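Local coordinates for choline binding protein PCPA (Streptococcus pneumoniae, PDB 4CP6) that is a pneumococcal choline-binding surface protein and vaccine antigen, whose leucine-rich-repeat region may serve in recognition or adhesion, while choline-binding modules would hold it to the cell wall, at residues S351-S354 against F355-S358; F376-K379 against K380-A384; H397-D400 against V401-N405. All coordinates share one frame; numbering follows the deposited sequence.

How the contacts relate
The three contacts lie in series along the chain, at the C-terminal end of the leucine-rich-repeat solenoid. Contacts 1 and 2 are neighbours, with centres about 6 Å apart; their strands 351-352 and 377-378 run parallel in one small sheet, and the turns that follow are joined by probable hydrogen bonds from Ser354 OG to Asp381 OD1 (2.7 Å) and from Phe355 N to Asp381 O (2.8 Å). Contact 3 is a helix that packs on the other flank of contact 2, centres about 10 Å apart, where Phe376 CB meets Ile398 CG1 at 3.7 Å. Contacts 1 and 3 do not touch: contact 2 intervenes, and their nearest atoms are about 6 Å apart.

Contact 1 (S351-S354 against F355-S358); sequences SLPS and FFLS
Across the type II beta turn from Pro353 to Phe356, the carbonyl oxygen of Pro353 lies 3.5 Å from Phe356 CB, and no hydrogen bond joins residues 351-354 to 355-358. Phe355, at the third position of the turn, takes positive phi (63°), and with this bend the chain passes from the weakly bonded strand 351-352 to strand 357-358. The Phe356 side chain folds back toward the start of the turn: with CG set opposite the backbone N (chi1 -176°), its ring reaches Leu352, just before the turn, and Pro353, its first residue. Leu352 CD2 sits over one face of that ring, displaced toward the rim, and is 4.0 Å from CZ. Pro353 meets the same ring through CD, 3.9 Å from CD1. This is the inward-facing packing of a leucine-rich repeat, in which apolar side chains from successive turns of the solenoid fill its interior; Ile345 and Met334 add to it around Phe356, and Phe329 meets the ring edge-to-face. Ser354 CB lies 3.7 Å from Phe355 CD2, while Ser354 OG hydrogen-bonds to Asp381 OD1 in the following coil of the solenoid. The Phe355 ring leads away from the Phe356 side and stacks with His332.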
loop_
_atom_site.group_PDB
_atom_site.type_symbol
_atom_site.label_atom_id
_atom_site.label_comp_id
_atom_site.label_asym_id
_atom_site.label_seq_id
_atom_site.Cartn_x
_atom_site.Cartn_y
_atom_site.Cartn_z
ATOM N N SER A 351 1.278 26.683 17.529
ATOM C CA SER A 351 0.559 27.021 16.316
ATOM C C SER A 351 -0.196 25.772 15.900
ATOM O O SER A 351 0.409 24.704 15.765
ATOM C CB SER A 351 1.540 27.459 15.236
ATOM O OG SER A 351 0.866 27.710 14.016
ATOM N N LEU A 352 -1.517 25.883 15.780
ATOM C CA LEU A 352 -2.335 24.741 15.377
ATOM C C LEU A 352 -2.786 24.945 13.963
ATOM O O LEU A 352 -3.401 25.977 13.655
ATOM C CB LEU A 352 -3.509 24.505 16.312
ATOM C CG LEU A 352 -3.169 24.354 17.798
ATOM C CD1 LEU A 352 -4.416 24.100 18.594
ATOM C CD2 LEU A 352 -2.193 23.198 18.027
ATOM N N PRO A 353 -2.443 24.005 13.065
ATOM C CA PRO A 353 -2.762 24.204 11.652
ATOM C C PRO A 353 -4.211 23.963 11.291
ATOM O O PRO A 353 -5.008 23.471 12.101
ATOM C CB PRO A 353 -1.843 23.200 10.954
ATOM C CG PRO A 353 -1.732 22.077 11.923
ATOM C CD PRO A 353 -1.736 22.724 13.286
ATOM N N SER A 354 -4.556 24.266 10.033
ATOM C CA SER A 354 -5.871 23.992 9.518
ATOM C C SER A 354 -6.088 22.490 9.541
ATOM O O SER A 354 -5.142 21.708 9.344
ATOM C CB SER A 354 -5.936 24.437 8.059
ATOM O OG SER A 354 -5.923 25.855 8.012
ATOM N N PHE A 355 -7.336 22.069 9.728
ATOM C CA PHE A 355 -7.746 20.658 9.618
ATOM C C PHE A 355 -7.071 19.744 10.643
ATOM O O PHE A 355 -6.895 18.542 10.403
ATOM C CB PHE A 355 -7.506 20.134 8.182
ATOM C CG PHE A 355 -8.148 21.001 7.118
ATOM C CD1 PHE A 355 -9.516 21.222 7.114
ATOM C CD2 PHE A 355 -7.373 21.627 6.155
ATOM C CE1 PHE A 355 -10.110 22.018 6.131
ATOM C CE2 PHE A 355 -7.965 22.440 5.177
ATOM C CZ PHE A 355 -9.327 22.619 5.174
ATOM N N PHE A 356 -6.745 20.284 11.801
ATOM C CA PHE A 356 -6.068 19.565 12.871
ATOM C C PHE A 356 -6.917 18.464 13.500
ATOM O O PHE A 356 -6.451 17.317 13.654
ATOM C CB PHE A 356 -5.651 20.595 13.905
ATOM C CG PHE A 356 -4.854 20.112 15.082
ATOM C CD1 PHE A 356 -3.540 19.676 14.923
ATOM C CD2 PHE A 356 -5.368 20.211 16.375
ATOM C CE1 PHE A 356 -2.767 19.303 16.036
ATOM C CE2 PHE A 356 -4.596 19.842 17.482
ATOM C CZ PHE A 356 -3.300 19.403 17.296
ATOM N N LEU A 357 -8.192 18.786 13.835
ATOM C CA LEU A 357 -9.047 17.831 14.528
ATOM C C LEU A 357 -10.453 17.956 13.985
ATOM O O LEU A 357 -10.996 19.071 13.924
ATOM C CB LEU A 357 -8.947 18.101 16.020
ATOM C CG LEU A 357 -9.793 17.218 16.909
ATOM C CD1 LEU A 357 -9.380 15.725 16.788
ATOM C CD2 LEU A 357 -9.717 17.666 18.339
ATOM N N SER A 358 -11.022 16.842 13.520
ATOM C CA SER A 358 -12.314 16.875 12.843
ATOM C C SER A 358 -12.909 15.477 12.805
ATOM O O SER A 358 -12.315 14.500 13.285
ATOM C CB SER A 358 -12.162 17.407 11.406
ATOM O OG SER A 358 -11.323 16.548 10.642
#

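Contact 2 (F376-K379 against K380-A384); sequences FSVK and KDTFA
Thr382 folds back on Lys379 across a type I beta turn, the bend that follows the weakly bonded strand 377-378 in this coil of the leucine-rich-repeat solenoid. Two hydrogen bonds close it. Lys379 N donates to Thr382 OG1 (2.8 Å, N-H...O angle 154°), and Thr382 N returns to Lys379 O at 3.1 Å, reaching the carbonyl from well above its plane. Thr382 is buried, and its hydroxyl, already an acceptor, has one proton that must be shared between Leu352 O and Pro353 O or alternate between them, so one side chain ties this turn to the preceding coil. The tight part of the contact lies beside it. Val378 CG1, placed opposite its own backbone N (chi1 175°), packs against Thr382 CB at 3.8 Å, the two side chains crossing at about a right angle, and touches Phe383 CD2 more loosely at 4.3 Å. Phe383 in turn meets Phe391 edge-to-face. Toward solvent the contact loosens. The Lys379 chain bends at chi2 and carries its ammonium group off from the turn, leaving CB as the part that meets Asp381 OD1, at 3.6 Å, the oxygen that also holds Ser354. Lys379 O, already bonded to Thr382 N, also accepts from a water (2.8 Å), which in turn accepts from Phe383 N (3.0 Å).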
loop_
_atom_site.group_PDB
_atom_site.type_symbol
_atom_site.label_atom_id
_atom_site.label_comp_id
_atom_site.label_asym_id
_atom_site.label_seq_id
_atom_site.Cartn_x
_atom_site.Cartn_y
_atom_site.Cartn_z
ATOM N N PHE A 376 0.474 32.445 20.507
ATOM C CA PHE A 376 -0.296 31.219 20.214
ATOM C C PHE A 376 -1.281 31.459 19.083
ATOM O O PHE A 376 -2.041 32.419 19.144
ATOM C CB PHE A 376 -1.063 30.778 21.473
ATOM C CG PHE A 376 -1.713 29.422 21.327
ATOM C CD1 PHE A 376 -0.972 28.260 21.483
ATOM C CD2 PHE A 376 -3.055 29.309 21.003
ATOM C CE1 PHE A 376 -1.556 27.009 21.315
ATOM C CE2 PHE A 376 -3.639 28.051 20.853
ATOM C CZ PHE A 376 -2.880 26.918 20.984
ATOM N N SER A 377 -1.313 30.567 18.078
ATOM C CA SER A 377 -2.222 30.755 16.966
ATOM C C SER A 377 -3.054 29.522 16.613
ATOM O O SER A 377 -2.598 28.372 16.711
ATOM C CB SER A 377 -1.463 31.268 15.747
ATOM O OG SER A 377 -0.591 30.281 15.232
ATOM N N VAL A 378 -4.277 29.796 16.149
ATOM C CA VAL A 378 -5.303 28.824 15.755
ATOM C C VAL A 378 -5.924 29.405 14.484
ATOM O O VAL A 378 -6.097 30.633 14.392
ATOM C CB VAL A 378 -6.386 28.734 16.880
ATOM C CG1 VAL A 378 -7.548 27.825 16.499
ATOM C CG2 VAL A 378 -5.765 28.270 18.201
ATOM N N LYS A 379 -6.310 28.546 13.538
ATOM C CA LYS A 379 -7.033 29.005 12.350
ATOM C C LYS A 379 -8.502 28.724 12.552
ATOM O O LYS A 379 -8.878 27.885 13.395
ATOM C CB LYS A 379 -6.541 28.280 11.076
ATOM C CG LYS A 379 -5.055 28.501 10.740
ATOM C CD LYS A 379 -4.747 29.950 10.365
ATOM C CE LYS A 379 -3.489 30.078 9.536
ATOM N NZ LYS A 379 -3.048 31.496 9.410
ATOM N N LYS A 380 -9.362 29.370 11.747
ATOM C CA LYS A 380 -10.786 29.130 11.897
ATOM C C LYS A 380 -11.205 27.706 11.532
ATOM O O LYS A 380 -12.257 27.243 11.973
ATOM C CB LYS A 380 -11.599 30.152 11.115
ATOM C CG LYS A 380 -11.603 31.475 11.873
ATOM C CD LYS A 380 -12.386 32.524 11.150
ATOM C CE LYS A 380 -12.378 33.819 11.919
ATOM N NZ LYS A 380 -12.793 34.934 11.015
ATOM N N ASP A 381 -10.360 26.994 10.760
ATOM C CA ASP A 381 -10.635 25.603 10.415
ATOM C C ASP A 381 -9.702 24.626 11.114
ATOM O O ASP A 381 -9.620 23.466 10.703
ATOM C CB ASP A 381 -10.659 25.392 8.890
ATOM C CG ASP A 381 -9.385 25.801 8.208
ATOM O OD1 ASP A 381 -8.424 26.164 8.909
ATOM O OD2 ASP A 381 -9.326 25.706 6.964
ATOM N N THR A 382 -8.996 25.058 12.177
ATOM C CA THR A 382 -8.172 24.122 12.951
ATOM C C THR A 382 -9.075 23.030 13.549
ATOM O O THR A 382 -8.764 21.833 13.452
ATOM C CB THR A 382 -7.446 24.887 14.053
ATOM O OG1 THR A 382 -6.456 25.727 13.453
ATOM C CG2 THR A 382 -6.776 23.962 15.068
ATOM N N PHE A 383 -10.167 23.453 14.190
ATOM C CA PHE A 383 -11.103 22.548 14.848
ATOM C C PHE A 383 -12.442 22.518 14.154
ATOM O O PHE A 383 -12.992 23.573 13.789
ATOM C CB PHE A 383 -11.339 23.039 16.297
ATOM C CG PHE A 383 -10.110 22.953 17.163
ATOM C CD1 PHE A 383 -9.650 21.728 17.629
ATOM C CD2 PHE A 383 -9.425 24.106 17.551
ATOM C CE1 PHE A 383 -8.499 21.649 18.418
ATOM C CE2 PHE A 383 -8.308 24.029 18.390
ATOM C CZ PHE A 383 -7.854 22.802 18.817
ATOM N N ALA A 384 -13.005 21.328 14.016
ATOM C CA ALA A 384 -14.377 21.121 13.593
ATOM C C ALA A 384 -14.864 20.054 14.553
ATOM O O ALA A 384 -14.765 18.837 14.296
ATOM C CB ALA A 384 -14.463 20.657 12.145
HETATM O O HOH W 1 -10.558 26.297 15.010
#

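Contact 3 (H397-D400 against V401-N405); sequences HIKD and VLKSN
Val401 and His397, one helical turn apart, are joined through both backbone and side chains. Four successive i to i+4 hydrogen bonds link the halves of helix 396-405: Val401 N to His397 O, Leu402 N to Ile398 O, Lys403 N to Lys399 O and Ser404 N to Asp400 O. Lys403 N makes the shortest and straightest (2.8 Å, N-H...O angle 171°), whereas that of Ser404 is more bent, at 145°. The apolar contact is a CH-pi interaction. With CG opposite its backbone N (chi1 176°), the imidazole of His397 is brought alongside the helix toward Val401, and Val401 CG2 lies over one ring face, 3.9 Å from the ring centroid and displaced toward the rim. The helix connects strands 390-393 and 412-414 in a beta-alpha-beta unit at the C-terminal end of the solenoid. Ile398 and Leu402 lie on its buried side: Leu402 meets Phe391, Val393 and Ile412 of these strands, while Ile398 packs on Val393 and Phe376. Among the charged side chains, Lys399 and Lys403 touch through their aliphatic parts, CG to CD, at 4.0 Å. Their ammonium groups stay apart, Lys399 NZ being 5.4 Å from Lys403 NZ, and Lys399 NZ is hydrogen-bonded to Ile412 O. Asp400 OD1 is 5.5 Å from Lys403 NZ, not in contact, which leaves at most a longer-range electrostatic attraction.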
loop_
_atom_site.group_PDB
_atom_site.type_symbol
_atom_site.label_atom_id
_atom_site.label_comp_id
_atom_site.label_asym_id
_atom_site.label_seq_id
_atom_site.Cartn_x
_atom_site.Cartn_y
_atom_site.Cartn_z
ATOM N N HIS A 397 -5.296 35.158 27.204
ATOM C CA HIS A 397 -4.986 35.437 25.795
ATOM C C HIS A 397 -5.271 34.198 24.940
ATOM O O HIS A 397 -5.912 34.318 23.894
ATOM C CB HIS A 397 -3.543 35.905 25.574
ATOM C CG HIS A 397 -3.199 36.093 24.125
ATOM N ND1 HIS A 397 -3.896 36.989 23.329
ATOM C CD2 HIS A 397 -2.297 35.436 23.353
ATOM C CE1 HIS A 397 -3.364 36.893 22.121
ATOM N NE2 HIS A 397 -2.392 35.976 22.088
ATOM N N ILE A 398 -4.837 33.011 25.389
ATOM C CA ILE A 398 -5.121 31.805 24.597
ATOM C C ILE A 398 -6.645 31.545 24.514
ATOM O O ILE A 398 -7.143 31.200 23.443
ATOM C CB ILE A 398 -4.285 30.635 25.101
ATOM C CG1 ILE A 398 -2.819 30.918 24.712
ATOM C CG2 ILE A 398 -4.774 29.285 24.493
ATOM C CD1 ILE A 398 -1.759 30.025 25.407
ATOM N N LYS A 399 -7.407 31.828 25.598
ATOM C CA LYS A 399 -8.862 31.733 25.558
ATOM C C LYS A 399 -9.394 32.717 24.499
ATOM O O LYS A 399 -10.293 32.358 23.737
ATOM C CB LYS A 399 -9.448 32.036 26.967
ATOM C CG LYS A 399 -10.966 32.137 26.994
ATOM C CD LYS A 399 -11.505 32.040 28.417
ATOM C CE LYS A 399 -13.011 32.119 28.456
ATOM N NZ LYS A 399 -13.501 31.689 29.792
ATOM N N ASP A 400 -8.848 33.952 24.447
ATOM C CA ASP A 400 -9.295 34.945 23.457
ATOM C C ASP A 400 -9.038 34.458 22.043
ATOM O O ASP A 400 -9.866 34.639 21.147
ATOM C CB ASP A 400 -8.589 36.302 23.654
ATOM C CG ASP A 400 -8.908 37.011 24.955
ATOM O OD1 ASP A 400 -9.947 36.688 25.572
ATOM O OD2 ASP A 400 -8.128 37.904 25.340
ATOM N N VAL A 401 -7.864 33.850 21.826
ATOM C CA VAL A 401 -7.539 33.312 20.499
ATOM C C VAL A 401 -8.541 32.198 20.130
ATOM O O VAL A 401 -9.106 32.190 19.012
ATOM C CB VAL A 401 -6.077 32.810 20.469
ATOM C CG1 VAL A 401 -5.827 31.974 19.214
ATOM C CG2 VAL A 401 -5.102 33.988 20.555
ATOM N N LEU A 402 -8.811 31.283 21.053
ATOM C CA LEU A 402 -9.811 30.237 20.768
ATOM C C LEU A 402 -11.194 30.806 20.498
ATOM O O LEU A 402 -11.812 30.438 19.499
ATOM C CB LEU A 402 -9.916 29.235 21.906
ATOM C CG LEU A 402 -8.807 28.223 22.023
ATOM C CD1 LEU A 402 -8.991 27.401 23.280
ATOM C CD2 LEU A 402 -8.771 27.267 20.781
ATOM N N LYS A 403 -11.692 31.725 21.351
ATOM C CA LYS A 403 -13.012 32.304 21.141
ATOM C C LYS A 403 -13.142 32.983 19.788
ATOM O O LYS A 403 -14.227 32.990 19.201
ATOM C CB LYS A 403 -13.321 33.349 22.211
ATOM C CG LYS A 403 -13.628 32.765 23.578
ATOM C CD LYS A 403 -13.730 33.860 24.642
ATOM C CE LYS A 403 -15.126 34.419 24.804
ATOM N NZ LYS A 403 -15.253 35.217 26.052
ATOM N N SER A 404 -12.048 33.602 19.319
ATOM C CA SER A 404 -12.080 34.329 18.071
ATOM C C SER A 404 -12.068 33.406 16.841
ATOM O O SER A 404 -12.530 33.805 15.771
ATOM C CB SER A 404 -10.895 35.275 18.010
ATOM O OG SER A 404 -10.944 36.048 16.830
ATOM N N ASN A 405 -11.557 32.170 16.981
ATOM C CA ASN A 405 -11.373 31.260 15.845
ATOM C C ASN A 405 -12.265 30.044 15.840
ATOM O O ASN A 405 -12.487 29.481 14.758
ATOM C CB ASN A 405 -9.910 30.850 15.756
ATOM C CG ASN A 405 -9.040 32.044 15.451
ATOM O OD1 ASN A 405 -8.389 32.644 16.346
ATOM N ND2 ASN A 405 -9.097 32.494 14.228
#